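Endoglucanase (Thermotoga maritima, PDB 1VHO) is probably a metal-dependent aminopeptidase of the M42 family, expected to bind two divalent metal cations per subunit, although it carries the name endoglucanase. Local coordinates at residues F73-L85 and E135-V149. Numbering follows the deposited sequence.
Sequences FVVSKVEGQFARL and EIFVDLSLCERGVRV. Unlike the reference sequence in segment 135-149: G146 (reference Asp). With SO4 (sulfate ion), chain E.
At one margin of the six-stranded antiparallel sheet, the hairpin 73-85, closed by a type II' turn from E79 to F82, receives the short strand 137-139 along its second arm. A83 N to V138 O and V138 N to A83 O, both 3.0 Å, form the hydrogen-bonded pair, and L85 N also donates to I136 O. Past the strand, in a 3-10 segment, L140 N reaches Q81 O at 2.7 Å. D139 OD1 accepts Q81 NE2 on the syn side at 3.0 Å, nearly straight at 176° but somewhat out of the carboxylate plane, and also S141 N, which makes an Asx turn, and S141 OG. Q81 holds CG between its backbone N and carbonyl carbon (chi1 68°), which lays CG over the centre of the F82 ring. The F82 and F137 side chains run side by side in the same direction, and their rings meet obliquely, planes 86° apart, CD1 to CD1 3.7 Å. On the other face of the sheet A83 CB presses on L140 CD1 at 3.4 Å, a tight fit. Back on the F82 and F137 face, R84 NH2 makes a salt bridge to E135 OE2 at 2.6 Å, from well above the carboxylate plane, and R84 NE adds a weak bond to OE2. K77 NZ lies 3.1 Å from R84 NH2, two donors with no hydrogen bond between them; the flanking acids, E135 on R84 and E79 in a salt bridge to K77, probably offset this. Three donors on OD1 should favour an ionised D139 and fix its carboxylate at the strand's end.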
loop_
_atom_site.group_PDB
_atom_site.type_symbol
_atom_site.label_atom_id
_atom_site.label_comp_id
_atom_site.label_asym_id
_atom_site.label_seq_id
_atom_site.Cartn_x
_atom_site.Cartn_y
_atom_site.Cartn_z
ATOM N N PHE A 73 10.033 -7.759 9.729
ATOM C CA PHE A 73 11.062 -7.849 10.778
ATOM C C PHE A 73 12.159 -8.802 10.299
ATOM O O PHE A 73 11.928 -9.700 9.485
ATOM C CB PHE A 73 10.482 -8.496 12.076
ATOM C CG PHE A 73 9.275 -7.819 12.629
ATOM C CD1 PHE A 73 9.370 -6.796 13.538
ATOM C CD2 PHE A 73 8.004 -8.243 12.228
ATOM C CE1 PHE A 73 8.230 -6.162 14.047
ATOM C CE2 PHE A 73 6.874 -7.593 12.705
ATOM C CZ PHE A 73 6.970 -6.574 13.636
ATOM N N VAL A 74 13.364 -8.592 10.824
ATOM C CA VAL A 74 14.460 -9.501 10.514
ATOM C C VAL A 74 14.957 -10.117 11.820
ATOM O O VAL A 74 14.931 -9.416 12.851
ATOM C CB VAL A 74 15.619 -8.740 9.791
ATOM C CG1 VAL A 74 16.132 -7.580 10.634
ATOM C CG2 VAL A 74 16.718 -9.737 9.460
ATOM N N VAL A 75 15.337 -11.376 11.815
ATOM C CA VAL A 75 15.863 -11.991 13.044
ATOM C C VAL A 75 17.281 -11.362 13.206
ATOM O O VAL A 75 18.077 -11.490 12.267
ATOM C CB VAL A 75 15.976 -13.506 12.917
ATOM C CG1 VAL A 75 16.716 -14.110 14.097
ATOM C CG2 VAL A 75 14.543 -14.105 12.834
ATOM N N SER A 76 17.490 -10.631 14.273
ATOM C CA SER A 76 18.807 -9.988 14.421
ATOM C C SER A 76 19.708 -10.748 15.373
ATOM O O SER A 76 20.921 -10.566 15.339
ATOM C CB SER A 76 18.584 -8.570 14.969
ATOM O OG SER A 76 17.821 -8.678 16.152
ATOM N N LYS A 77 19.130 -11.600 16.209
ATOM C CA LYS A 77 19.934 -12.313 17.193
ATOM C C LYS A 77 19.237 -13.573 17.656
ATOM O O LYS A 77 18.006 -13.566 17.812
ATOM C CB LYS A 77 20.096 -11.336 18.380
ATOM C CG LYS A 77 20.857 -11.852 19.570
ATOM C CD LYS A 77 21.158 -10.730 20.573
ATOM C CE LYS A 77 19.865 -10.152 21.123
ATOM N NZ LYS A 77 20.032 -9.514 22.460
ATOM N N VAL A 78 20.015 -14.645 17.754
ATOM C CA VAL A 78 19.471 -15.909 18.243
ATOM C C VAL A 78 20.233 -16.270 19.525
ATOM O O VAL A 78 21.396 -16.644 19.407
ATOM C CB VAL A 78 19.545 -17.031 17.216
ATOM C CG1 VAL A 78 19.312 -18.401 17.856
ATOM C CG2 VAL A 78 18.523 -16.816 16.104
ATOM N N GLU A 79 19.668 -15.968 20.702
ATOM C CA GLU A 79 20.353 -16.302 21.948
ATOM C C GLU A 79 19.515 -17.226 22.825
ATOM O O GLU A 79 18.402 -16.912 23.254
ATOM C CB GLU A 79 20.838 -15.102 22.726
ATOM C CG GLU A 79 19.829 -14.106 23.235
ATOM C CD GLU A 79 20.410 -12.713 23.405
ATOM O OE1 GLU A 79 19.636 -11.754 23.632
ATOM O OE2 GLU A 79 21.648 -12.565 23.318
ATOM N N GLY A 80 20.110 -18.378 23.129
ATOM C CA GLY A 80 19.384 -19.367 23.958
ATOM C C GLY A 80 18.141 -19.767 23.155
ATOM O O GLY A 80 18.206 -19.954 21.948
ATOM N N GLN A 81 16.986 -19.858 23.832
ATOM C CA GLN A 81 15.787 -20.226 23.081
ATOM C C GLN A 81 15.061 -19.015 22.530
ATOM O O GLN A 81 13.967 -19.172 21.968
ATOM C CB GLN A 81 14.848 -21.066 23.960
ATOM C CG GLN A 81 14.221 -20.314 25.088
ATOM C CD GLN A 81 13.462 -21.183 26.077
ATOM O OE1 GLN A 81 14.019 -21.442 27.143
ATOM N NE2 GLN A 81 12.205 -21.558 25.836
ATOM N N PHE A 82 15.607 -17.799 22.629
ATOM C CA PHE A 82 14.879 -16.635 22.144
ATOM C C PHE A 82 15.500 -15.939 20.946
ATOM O O PHE A 82 16.690 -15.589 20.909
ATOM C CB PHE A 82 14.615 -15.636 23.278
ATOM C CG PHE A 82 13.952 -16.249 24.486
ATOM C CD1 PHE A 82 12.621 -16.638 24.464
ATOM C CD2 PHE A 82 14.679 -16.468 25.661
ATOM C CE1 PHE A 82 12.013 -17.231 25.546
ATOM C CE2 PHE A 82 14.085 -17.068 26.747
ATOM C CZ PHE A 82 12.743 -17.447 26.714
ATOM N N ALA A 83 14.717 -15.777 19.876
ATOM C CA ALA A 83 15.210 -15.048 18.694
ATOM C C ALA A 83 14.651 -13.625 18.788
ATOM O O ALA A 83 13.430 -13.408 18.977
ATOM C CB ALA A 83 14.807 -15.669 17.389
ATOM N N ARG A 84 15.521 -12.639 18.600
ATOM C CA ARG A 84 15.091 -11.252 18.652
ATOM C C ARG A 84 14.743 -10.741 17.238
ATOM O O ARG A 84 15.457 -11.102 16.316
ATOM C CB ARG A 84 16.242 -10.361 19.207
ATOM C CG ARG A 84 15.882 -8.888 19.022
ATOM C CD ARG A 84 17.016 -7.976 19.432
ATOM N NE ARG A 84 17.050 -7.780 20.885
ATOM C CZ ARG A 84 18.122 -7.276 21.495
ATOM N NH1 ARG A 84 19.201 -6.940 20.782
ATOM N NH2 ARG A 84 18.105 -7.130 22.810
ATOM N N LEU A 85 13.673 -9.971 17.100
ATOM C CA LEU A 85 13.287 -9.451 15.792
ATOM C C LEU A 85 13.403 -7.920 15.758
ATOM O O LEU A 85 12.971 -7.296 16.729
ATOM C CB LEU A 85 11.805 -9.749 15.487
ATOM C CG LEU A 85 11.387 -11.225 15.457
ATOM C CD1 LEU A 85 9.890 -11.327 15.114
ATOM C CD2 LEU A 85 12.195 -11.986 14.428
ATOM N N GLU A 135 11.907 -5.663 24.034
ATOM C CA GLU A 135 12.314 -6.472 22.908
ATOM C C GLU A 135 11.179 -7.260 22.237
ATOM O O GLU A 135 10.244 -7.752 22.846
ATOM C CB GLU A 135 13.386 -7.492 23.280
ATOM C CG GLU A 135 14.591 -6.946 24.012
ATOM C CD GLU A 135 15.514 -8.076 24.446
ATOM O OE1 GLU A 135 15.544 -8.375 25.657
ATOM O OE2 GLU A 135 16.193 -8.659 23.564
ATOM N N ILE A 136 11.350 -7.380 20.929
ATOM C CA ILE A 136 10.407 -8.146 20.092
ATOM C C ILE A 136 11.052 -9.528 19.937
ATOM O O ILE A 136 12.139 -9.585 19.400
ATOM C CB ILE A 136 10.328 -7.544 18.675
ATOM C CG1 ILE A 136 9.994 -6.049 18.777
ATOM C CG2 ILE A 136 9.286 -8.269 17.819
ATOM C CD1 ILE A 136 8.797 -5.779 19.631
ATOM N N PHE A 137 10.405 -10.583 20.412
ATOM C CA PHE A 137 11.052 -11.883 20.279
ATOM C C PHE A 137 10.060 -13.005 20.014
ATOM O O PHE A 137 8.862 -12.835 20.180
ATOM C CB PHE A 137 11.791 -12.237 21.612
ATOM C CG PHE A 137 10.911 -12.544 22.768
ATOM C CD1 PHE A 137 10.556 -13.856 23.082
ATOM C CD2 PHE A 137 10.377 -11.532 23.563
ATOM C CE1 PHE A 137 9.719 -14.129 24.139
ATOM C CE2 PHE A 137 9.541 -11.786 24.632
ATOM C CZ PHE A 137 9.198 -13.113 24.920
ATOM N N VAL A 138 10.606 -14.153 19.632
ATOM C CA VAL A 138 9.798 -15.364 19.471
ATOM C C VAL A 138 10.569 -16.459 20.218
ATOM O O VAL A 138 11.813 -16.317 20.318
ATOM C CB VAL A 138 9.469 -15.777 18.053
ATOM C CG1 VAL A 138 8.495 -14.731 17.459
ATOM C CG2 VAL A 138 10.672 -15.990 17.154
ATOM N N ASP A 139 9.854 -17.378 20.826
ATOM C CA ASP A 139 10.439 -18.491 21.584
ATOM C C ASP A 139 10.710 -19.627 20.597
ATOM O O ASP A 139 9.769 -20.258 20.097
ATOM C CB ASP A 139 9.474 -18.904 22.703
ATOM C CG ASP A 139 10.033 -19.944 23.673
ATOM O OD1 ASP A 139 10.854 -20.778 23.250
ATOM O OD2 ASP A 139 9.571 -19.924 24.831
ATOM N N LEU A 140 11.964 -19.851 20.273
ATOM C CA LEU A 140 12.436 -20.861 19.330
ATOM C C LEU A 140 12.106 -22.286 19.664
ATOM O O LEU A 140 12.012 -23.140 18.762
ATOM C CB LEU A 140 13.949 -20.736 19.145
ATOM C CG LEU A 140 14.495 -19.875 18.011
ATOM C CD1 LEU A 140 13.517 -18.821 17.523
ATOM C CD2 LEU A 140 15.807 -19.236 18.452
ATOM N N SER A 141 11.816 -22.601 20.939
ATOM C CA SER A 141 11.472 -23.965 21.300
ATOM C C SER A 141 10.108 -24.323 20.728
ATOM O O SER A 141 9.732 -25.499 20.769
ATOM C CB SER A 141 11.512 -24.146 22.827
ATOM O OG SER A 141 10.448 -23.437 23.392
ATOM N N LEU A 142 9.326 -23.349 20.273
ATOM C CA LEU A 142 8.035 -23.543 19.668
ATOM C C LEU A 142 8.120 -23.751 18.154
ATOM O O LEU A 142 7.087 -24.064 17.551
ATOM C CB LEU A 142 7.090 -22.361 19.934
ATOM C CG LEU A 142 6.684 -22.187 21.410
ATOM C CD1 LEU A 142 5.921 -20.916 21.656
ATOM C CD2 LEU A 142 5.895 -23.385 21.922
ATOM N N CYS A 143 9.263 -23.575 17.518
ATOM C CA CYS A 143 9.310 -23.766 16.074
ATOM C C CYS A 143 9.585 -25.216 15.682
ATOM O O CYS A 143 10.222 -25.964 16.397
ATOM C CB CYS A 143 10.345 -22.910 15.349
ATOM S SG CYS A 143 10.645 -21.291 15.959
ATOM N N GLU A 144 9.213 -25.477 14.423
ATOM C CA GLU A 144 9.399 -26.827 13.885
ATOM C C GLU A 144 10.877 -27.136 13.748
ATOM O O GLU A 144 11.350 -28.181 14.204
ATOM C CB GLU A 144 8.663 -26.945 12.551
ATOM C CG GLU A 144 7.153 -26.720 12.721
ATOM C CD GLU A 144 6.563 -27.740 13.683
ATOM O OE1 GLU A 144 5.906 -27.313 14.660
ATOM O OE2 GLU A 144 6.786 -28.948 13.472
ATOM N N ARG A 145 11.579 -26.265 13.049
ATOM C CA ARG A 145 12.996 -26.373 12.803
ATOM C C ARG A 145 13.640 -25.010 13.069
ATOM O O ARG A 145 12.970 -24.087 13.541
ATOM C CB ARG A 145 13.341 -26.818 11.391
ATOM C CG ARG A 145 12.422 -27.730 10.655
ATOM C CD ARG A 145 13.024 -28.923 10.008
ATOM N NE ARG A 145 14.312 -28.806 9.350
ATOM C CZ ARG A 145 14.587 -29.504 8.237
ATOM N NH1 ARG A 145 13.653 -30.306 7.728
ATOM N NH2 ARG A 145 15.762 -29.402 7.641
ATOM N N GLY A 146 14.893 -24.845 12.672
ATOM C CA GLY A 146 15.565 -23.587 12.902
ATOM C C GLY A 146 14.877 -22.348 12.325
ATOM O O GLY A 146 13.820 -22.258 11.715
ATOM N N VAL A 147 15.459 -21.246 12.722
ATOM C CA VAL A 147 15.209 -19.867 12.368
ATOM C C VAL A 147 16.642 -19.307 12.438
ATOM O O VAL A 147 17.397 -19.878 13.269
ATOM C CB VAL A 147 14.203 -19.157 13.232
ATOM C CG1 VAL A 147 14.442 -17.655 13.312
ATOM C CG2 VAL A 147 12.766 -19.364 12.725
ATOM N N ARG A 148 17.077 -18.465 11.532
ATOM C CA ARG A 148 18.452 -17.971 11.592
ATOM C C ARG A 148 18.495 -16.453 11.503
ATOM O O ARG A 148 17.589 -15.806 10.989
ATOM C CB ARG A 148 19.276 -18.472 10.397
ATOM C CG ARG A 148 19.573 -19.951 10.311
ATOM C CD ARG A 148 19.362 -20.440 8.888
ATOM N NE ARG A 148 20.147 -19.757 7.874
ATOM C CZ ARG A 148 19.699 -19.267 6.726
ATOM N NH1 ARG A 148 18.420 -19.338 6.378
ATOM N NH2 ARG A 148 20.531 -18.684 5.864
ATOM N N VAL A 149 19.652 -15.922 11.916
ATOM C CA VAL A 149 19.866 -14.488 11.817
ATOM C C VAL A 149 19.667 -14.149 10.340
ATOM O O VAL A 149 20.165 -14.907 9.514
ATOM C CB VAL A 149 21.267 -14.108 12.328
ATOM C CG1 VAL A 149 21.665 -12.715 11.864
ATOM C CG2 VAL A 149 21.250 -14.129 13.874
HETATM S S SO4 E . 17.387 -26.809 10.532
HETATM O O1 SO4 E . 15.933 -26.706 10.201
HETATM O O2 SO4 E . 18.022 -25.457 10.388
HETATM O O3 SO4 E . 17.527 -27.297 11.938
HETATM O O4 SO4 E . 18.030 -27.779 9.590
#